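Local coordinates for ferrichrome ABC transporter substrate-binding protein (PDB 5FLY) that probably binds ferrichrome-type iron siderophores outside the cell membrane and delivers them to an ABC transporter for uptake, at residues D54-P57 and V58-K61; A71-V74 and E75-A78; K131-K134 and A135-K139. One frame throughout, in Å; residues are numbered along the deposited sequence.

Interaction 1: residues D54-P57 and V58-K61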
loop_
_atom_site.group_PDB
_atom_site.type_symbol
_atom_site.label_atom_id
_atom_site.label_comp_id
_atom_site.label_asym_id
_atom_site.label_seq_id
_atom_site.Cartn_x
_atom_site.Cartn_y
_atom_site.Cartn_z
ATOM N N ASP A 54 -4.323 -8.492 -10.561
ATOM C CA ASP A 54 -4.567 -9.927 -10.536
ATOM C C ASP A 54 -3.509 -10.692 -9.754
ATOM O O ASP A 54 -3.729 -11.854 -9.401
ATOM C CB ASP A 54 -4.670 -10.464 -11.955
ATOM C CG ASP A 54 -6.066 -10.264 -12.542
ATOM O OD1 ASP A 54 -6.992 -9.926 -11.768
ATOM O OD2 ASP A 54 -6.227 -10.451 -13.769
ATOM N N GLN A 55 -2.385 -10.047 -9.468
ATOM C CA GLN A 55 -1.336 -10.684 -8.690
ATOM C C GLN A 55 -1.586 -10.577 -7.183
ATOM O O GLN A 55 -0.926 -11.262 -6.410
ATOM C CB GLN A 55 0.018 -10.092 -9.061
ATOM C CG GLN A 55 0.492 -10.572 -10.428
ATOM C CD GLN A 55 0.905 -9.440 -11.338
ATOM O OE1 GLN A 55 1.728 -8.595 -10.971
ATOM N NE2 GLN A 55 0.348 -9.424 -12.541
ATOM N N SER A 56 -2.531 -9.730 -6.776
ATOM C CA SER A 56 -3.005 -9.704 -5.386
ATOM C C SER A 56 -4.274 -10.535 -5.220
ATOM O O SER A 56 -5.266 -10.288 -5.907
ATOM C CB SER A 56 -3.292 -8.278 -4.924
ATOM O OG SER A 56 -4.141 -8.306 -3.779
ATOM N N PRO A 57 -4.259 -11.522 -4.300
ATOM C CA PRO A 57 -5.475 -12.322 -4.129
ATOM C C PRO A 57 -6.645 -11.460 -3.688
ATOM O O PRO A 57 -7.792 -11.759 -4.024
ATOM C CB PRO A 57 -5.088 -13.332 -3.044
ATOM C CG PRO A 57 -3.591 -13.387 -3.093
ATOM C CD PRO A 57 -3.146 -12.019 -3.469
ATOM N N VAL A 58 -6.341 -10.390 -2.961
ATOM C CA VAL A 58 -7.361 -9.489 -2.447
ATOM C C VAL A 58 -8.014 -8.724 -3.587
ATOM O O VAL A 58 -9.234 -8.729 -3.729
ATOM C CB VAL A 58 -6.769 -8.484 -1.440
ATOM C CG1 VAL A 58 -7.848 -7.504 -0.948
ATOM C CG2 VAL A 58 -6.121 -9.231 -0.259
ATOM N N LEU A 59 -7.203 -8.041 -4.386
ATOM C CA LEU A 59 -7.749 -7.225 -5.463
ATOM C C LEU A 59 -8.286 -8.065 -6.627
ATOM O O LEU A 59 -9.238 -7.659 -7.271
ATOM C CB LEU A 59 -6.698 -6.239 -5.976
ATOM C CG LEU A 59 -6.117 -5.298 -4.920
ATOM C CD1 LEU A 59 -5.039 -4.415 -5.541
ATOM C CD2 LEU A 59 -7.193 -4.445 -4.267
ATOM N N ALA A 60 -7.699 -9.234 -6.891
ATOM C CA ALA A 60 -8.119 -10.035 -8.040
ATOM C C ALA A 60 -9.603 -10.369 -7.969
ATOM O O ALA A 60 -10.307 -10.302 -8.973
ATOM C CB ALA A 60 -7.282 -11.326 -8.143
ATOM N N LYS A 61 -10.090 -10.711 -6.782
ATOM C CA LYS A 61 -11.491 -11.102 -6.657
ATOM C C LYS A 61 -12.427 -9.897 -6.825
ATOM O O LYS A 61 -13.595 -10.071 -7.134
ATOM C CB LYS A 61 -11.747 -11.791 -5.316
ATOM C CG LYS A 61 -11.346 -10.990 -4.134
ATOM C CD LYS A 61 -11.798 -11.634 -2.829
ATOM C CE LYS A 61 -11.249 -10.848 -1.633
ATOM N NZ LYS A 61 -11.346 -9.352 -1.819
HETATM O O HOH W 1 -9.551 -10.074 -11.549
#
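Ser56 meets Val58, Leu59 and Ala60 as the N-cap of helix 57-62, the short helix that follows strand 46-50. Its OG lies anti to the backbone N (chi1 161°), which swings the hydroxyl over the first turn, where the backbone amides have no earlier carbonyl of the helix to bond to. The bond from Leu59 N to Ser56 OG measures 3.1 Å and is nearly straight at 174°. Val58 N approaches the same oxygen equally closely, but at a poor angle, so that bond is weak. The backbone of the cap residue works too: Ala60 N reaches Ser56 O at 2.8 Å and closes the first helical turn.

A water bridges the loop and the helix. It donates to Asp54 OD1 at 2.6 Å and to Ala60 O at 2.7 Å, joining the preceding 3-10 turn to the helix, while the Ala60 methyl packs against the Asp54 carbonyl. Buried Val58 lies against Val256 and Tyr263, and Ser56 and Leu59 both touch Tyr259, a residue that lines the pocket occupied by the bound polyether.

Lys61 folds back along its own helix. CB starts at the fringe of Pro57 O, and CG, set between the backbone N and the carbonyl carbon (chi1 56°), comes in to 3.6 Å from that oxygen. CD draws off again from Pro57 O; the chain is extended as far as CE, and the bend at chi4, the rotation about CD-CE, turns NZ back toward Val58. The tip also has a hydrogen-bond partner just beyond this stretch. Within it, Lys61 NZ donates to Val58 O at 2.9 Å, approaching from slightly off the carbonyl plane.

Interaction 2: residues A71-V74 and E75-A78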
loop_
_atom_site.group_PDB
_atom_site.type_symbol
_atom_site.label_atom_id
_atom_site.label_comp_id
_atom_site.label_asym_id
_atom_site.label_seq_id
_atom_site.Cartn_x
_atom_site.Cartn_y
_atom_site.Cartn_z
ATOM N N ALA A 71 0.806 -2.660 -18.583
ATOM C CA ALA A 71 1.371 -1.421 -18.022
ATOM C C ALA A 71 1.698 -0.348 -19.060
ATOM O O ALA A 71 1.650 0.848 -18.764
ATOM C CB ALA A 71 2.636 -1.738 -17.220
ATOM N N GLU A 72 2.058 -0.777 -20.263
ATOM C CA GLU A 72 2.425 0.157 -21.321
ATOM C C GLU A 72 1.453 0.141 -22.490
ATOM O O GLU A 72 1.731 0.741 -23.527
ATOM C CB GLU A 72 3.825 -0.157 -21.843
ATOM C CG GLU A 72 4.910 -0.133 -20.777
ATOM C CD GLU A 72 6.305 -0.312 -21.354
ATOM O OE1 GLU A 72 6.431 -0.623 -22.564
ATOM O OE2 GLU A 72 7.284 -0.130 -20.595
ATOM N N ASP A 73 0.319 -0.544 -22.333
ATOM C CA ASP A 73 -0.631 -0.695 -23.437
ATOM C C ASP A 73 -1.557 0.523 -23.600
ATOM O O ASP A 73 -2.747 0.484 -23.286
ATOM C CB ASP A 73 -1.456 -1.971 -23.248
ATOM C CG ASP A 73 -2.091 -2.456 -24.549
ATOM O OD1 ASP A 73 -2.198 -1.650 -25.489
ATOM O OD2 ASP A 73 -2.483 -3.644 -24.635
ATOM N N VAL A 74 -0.993 1.607 -24.119
ATOM C CA VAL A 74 -1.745 2.842 -24.330
ATOM C C VAL A 74 -2.902 2.620 -25.323
ATOM O O VAL A 74 -3.976 3.204 -25.199
ATOM C CB VAL A 74 -0.814 3.971 -24.851
ATOM C CG1 VAL A 74 -1.609 5.223 -25.206
ATOM C CG2 VAL A 74 0.259 4.300 -23.822
ATOM N N GLU A 75 -2.696 1.765 -26.310
ATOM C CA GLU A 75 -3.760 1.544 -27.279
ATOM C C GLU A 75 -4.945 0.833 -26.621
ATOM O O GLU A 75 -6.093 1.101 -26.986
ATOM C CB GLU A 75 -3.231 0.780 -28.497
ATOM C CG GLU A 75 -2.302 1.656 -29.308
ATOM C CD GLU A 75 -2.002 1.117 -30.682
ATOM O OE1 GLU A 75 -2.944 0.715 -31.387
ATOM O OE2 GLU A 75 -0.813 1.111 -31.064
ATOM N N LYS A 76 -4.687 -0.027 -25.631
ATOM C CA LYS A 76 -5.779 -0.618 -24.863
ATOM C C LYS A 76 -6.523 0.462 -24.095
ATOM O O LYS A 76 -7.758 0.484 -24.111
ATOM C CB LYS A 76 -5.290 -1.705 -23.897
ATOM C CG LYS A 76 -6.401 -2.355 -23.047
ATOM C CD LYS A 76 -7.473 -3.068 -23.856
ATOM C CE LYS A 76 -8.546 -3.639 -22.908
ATOM N NZ LYS A 76 -9.579 -4.443 -23.635
ATOM N N VAL A 77 -5.787 1.371 -23.449
ATOM C CA VAL A 77 -6.434 2.443 -22.698
ATOM C C VAL A 77 -7.346 3.225 -23.654
ATOM O O VAL A 77 -8.534 3.435 -23.382
ATOM C CB VAL A 77 -5.397 3.386 -22.009
ATOM C CG1 VAL A 77 -6.093 4.544 -21.313
ATOM C CG2 VAL A 77 -4.551 2.615 -21.011
ATOM N N ALA A 78 -6.815 3.598 -24.813
ATOM C CA ALA A 78 -7.581 4.373 -25.772
ATOM C C ALA A 78 -8.839 3.610 -26.205
ATOM O O ALA A 78 -9.916 4.194 -26.314
ATOM C CB ALA A 78 -6.712 4.731 -26.972
#
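Asp73 lays its carboxylate flat against the start of the Lys76 side chain, face toward CB. Lys76 CB is 3.4 Å from Asp73 CG and almost equally far from the two carboxylate oxygens, so the methylene sits squarely over the plane. Lys76 N comes to the same face: it donates to Asp73 OD1 at 3.0 Å, meeting the oxygen from 62° above the carboxylate plane. Asp73 is thus the N-cap residue of helix 74-79. With CG anti to the backbone N (chi1 -160°), the carboxylate is folded forward over the first turn, where its negative charge would probably suit the positive helix start.

Beyond CB, the lysine leaves Asp73 and runs on to a salt bridge of its NZ with Asp67. The backbone supports the cap: Val74 N bonds to Glu72 O in an inverse gamma turn centred on Asp73, and Val77 N and Ala78 N bond back to Asp73 O and Val74 O.

The helix packs on two neighbours. Val74, Val77 and Ala78 lie against helix 94-100, while Lys76 and Val77 touch Val69 of strand 68-69.

Interaction 3: residues K131-K134 and A135-K139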
loop_
_atom_site.group_PDB
_atom_site.type_symbol
_atom_site.label_atom_id
_atom_site.label_comp_id
_atom_site.label_asym_id
_atom_site.label_seq_id
_atom_site.Cartn_x
_atom_site.Cartn_y
_atom_site.Cartn_z
ATOM N N LYS A 131 -15.443 9.518 4.802
ATOM C CA LYS A 131 -15.504 9.988 6.181
ATOM C C LYS A 131 -15.990 8.902 7.135
ATOM O O LYS A 131 -15.414 8.732 8.221
ATOM C CB LYS A 131 -16.419 11.220 6.283
ATOM C CG LYS A 131 -15.782 12.517 5.802
ATOM C CD LYS A 131 -16.674 13.733 6.112
ATOM C CE LYS A 131 -16.746 14.037 7.621
ATOM N NZ LYS A 131 -15.410 14.424 8.230
ATOM N N LYS A 132 -17.052 8.180 6.739
ATOM C CA LYS A 132 -17.619 7.088 7.537
ATOM C C LYS A 132 -16.625 5.922 7.639
ATOM O O LYS A 132 -16.355 5.419 8.727
ATOM C CB LYS A 132 -18.949 6.605 6.944
ATOM C CG LYS A 132 -19.533 5.364 7.626
ATOM C CD LYS A 132 -20.825 4.879 6.961
ATOM C CE LYS A 132 -21.344 3.622 7.655
ATOM N NZ LYS A 132 -22.705 3.229 7.172
ATOM N N TRP A 133 -16.069 5.517 6.502
ATOM C CA TRP A 133 -15.050 4.481 6.483
ATOM C C TRP A 133 -13.862 4.839 7.381
ATOM O O TRP A 133 -13.386 4.024 8.172
ATOM C CB TRP A 133 -14.554 4.251 5.057
ATOM C CG TRP A 133 -13.341 3.397 5.048
ATOM C CD1 TRP A 133 -13.309 2.046 5.159
ATOM C CD2 TRP A 133 -11.973 3.832 4.960
ATOM N NE1 TRP A 133 -12.006 1.603 5.151
ATOM C CE2 TRP A 133 -11.170 2.679 5.024
ATOM C CE3 TRP A 133 -11.356 5.079 4.826
ATOM C CZ2 TRP A 133 -9.775 2.735 4.957
ATOM C CZ3 TRP A 133 -9.968 5.135 4.766
ATOM C CH2 TRP A 133 -9.195 3.966 4.827
ATOM N N LYS A 134 -13.374 6.062 7.248
ATOM C CA LYS A 134 -12.249 6.525 8.062
ATOM C C LYS A 134 -12.535 6.470 9.565
ATOM O O LYS A 134 -11.703 6.024 10.355
ATOM C CB LYS A 134 -11.882 7.945 7.653
ATOM C CG LYS A 134 -10.617 8.454 8.270
ATOM C CD LYS A 134 -10.346 9.875 7.855
ATOM C CE LYS A 134 -9.034 10.365 8.417
ATOM N NZ LYS A 134 -8.866 11.792 8.127
ATOM N N ALA A 135 -13.711 6.939 9.961
ATOM C CA ALA A 135 -14.080 6.939 11.372
ATOM C C ALA A 135 -14.159 5.518 11.912
ATOM O O ALA A 135 -13.697 5.255 13.017
ATOM C CB ALA A 135 -15.394 7.645 11.573
ATOM N N ASP A 136 -14.723 4.608 11.124
ATOM C CA ASP A 136 -14.823 3.209 11.532
ATOM C C ASP A 136 -13.440 2.582 11.657
ATOM O O ASP A 136 -13.149 1.851 12.613
ATOM C CB ASP A 136 -15.654 2.396 10.538
ATOM C CG ASP A 136 -17.119 2.803 10.502
ATOM O OD1 ASP A 136 -17.604 3.422 11.469
ATOM O OD2 ASP A 136 -17.793 2.489 9.496
ATOM N N TRP A 137 -12.587 2.869 10.681
ATOM C CA TRP A 137 -11.219 2.350 10.676
ATOM C C TRP A 137 -10.424 2.834 11.895
ATOM O O TRP A 137 -9.700 2.068 12.541
ATOM C CB TRP A 137 -10.524 2.768 9.370
ATOM C CG TRP A 137 -9.055 2.506 9.337
ATOM C CD1 TRP A 137 -8.043 3.407 9.528
ATOM C CD2 TRP A 137 -8.432 1.251 9.075
ATOM N NE1 TRP A 137 -6.829 2.777 9.407
ATOM C CE2 TRP A 137 -7.042 1.451 9.140
ATOM C CE3 TRP A 137 -8.918 -0.027 8.812
ATOM C CZ2 TRP A 137 -6.131 0.415 8.930
ATOM C CZ3 TRP A 137 -8.013 -1.057 8.607
ATOM C CH2 TRP A 137 -6.642 -0.828 8.668
ATOM N N GLU A 138 -10.570 4.109 12.234
ATOM C CA GLU A 138 -9.805 4.677 13.336
ATOM C C GLU A 138 -10.257 4.105 14.672
ATOM O O GLU A 138 -9.437 3.817 15.543
ATOM C CB GLU A 138 -9.920 6.203 13.315
ATOM C CG GLU A 138 -9.110 6.802 12.185
ATOM C CD GLU A 138 -9.246 8.295 12.068
ATOM O OE1 GLU A 138 -10.310 8.842 12.441
ATOM O OE2 GLU A 138 -8.274 8.920 11.590
ATOM N N LYS A 139 -11.564 3.916 14.821
ATOM C CA LYS A 139 -12.123 3.359 16.050
ATOM C C LYS A 139 -11.703 1.891 16.232
ATOM O O LYS A 139 -11.326 1.474 17.328
ATOM C CB LYS A 139 -13.644 3.501 16.028
ATOM C CG LYS A 139 -14.344 3.034 17.289
ATOM C CD LYS A 139 -15.862 3.234 17.206
ATOM C CE LYS A 139 -16.253 4.705 17.258
ATOM N NZ LYS A 139 -15.802 5.381 18.521
#
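Trp133 and Trp137 share a first torsion, CG anti to the backbone N, that sends both indoles out alike from helix 127-152, and their four-residue spacing puts them on one flank. The second torsions, 80° in Trp133 and -101° in Trp137, lie half a turn apart, which keeps the planes near parallel, at 17°, while reversing one indole relative to the other. This long helix is consistent with the one that joins the two lobes in class III solute-binding proteins. The rings are slid apart: the six-membered ring of Trp133 and the five-membered ring of Trp137 have centroids 5.4 Å apart and barely overlap. The closest side-chain approach is Trp133 CE2 to Trp137 CB, at 4.4 Å.

Both indoles are buried against Leu265 of helix 262-278 and Leu114 of helix 113-124, and Trp137 NE1 is satisfied by Tyr113 OH. The backbone beneath follows the regular i to i+4 pattern, with Trp137 N bonded to Trp133 O at 2.9 Å.

Charged chains occupy other flanks. Lys132 passes its CG by Asp136 OD2 without the charges meeting. Lys134 runs out extended to a salt bridge with Glu118; Glu138 is a looser companion, touched by the lysine's aliphatic part, with Lys134 CE 3.6 Å from Glu138 OE2.

The three contacts follow one another along the chain, neither nested nor crossing, and each is local, between residues a few positions apart in one continuous stretch of chain. Interaction 1 closes the turn out of strand 46-50 into helix 57-62, the helical leg of a beta-alpha-beta crossover to the adjacent parallel strand 68-69. Interaction 2 comes directly after that strand, starting helix 74-79 on the way to strand 84-88 of the same sheet; its centre is 21 Å from that of interaction 1. Interaction 3 lies farther on, within helix 127-152. Helix 262-278 joins the first and third indirectly, since Val58 and the two tryptophans all pack on it. None of the three touches another.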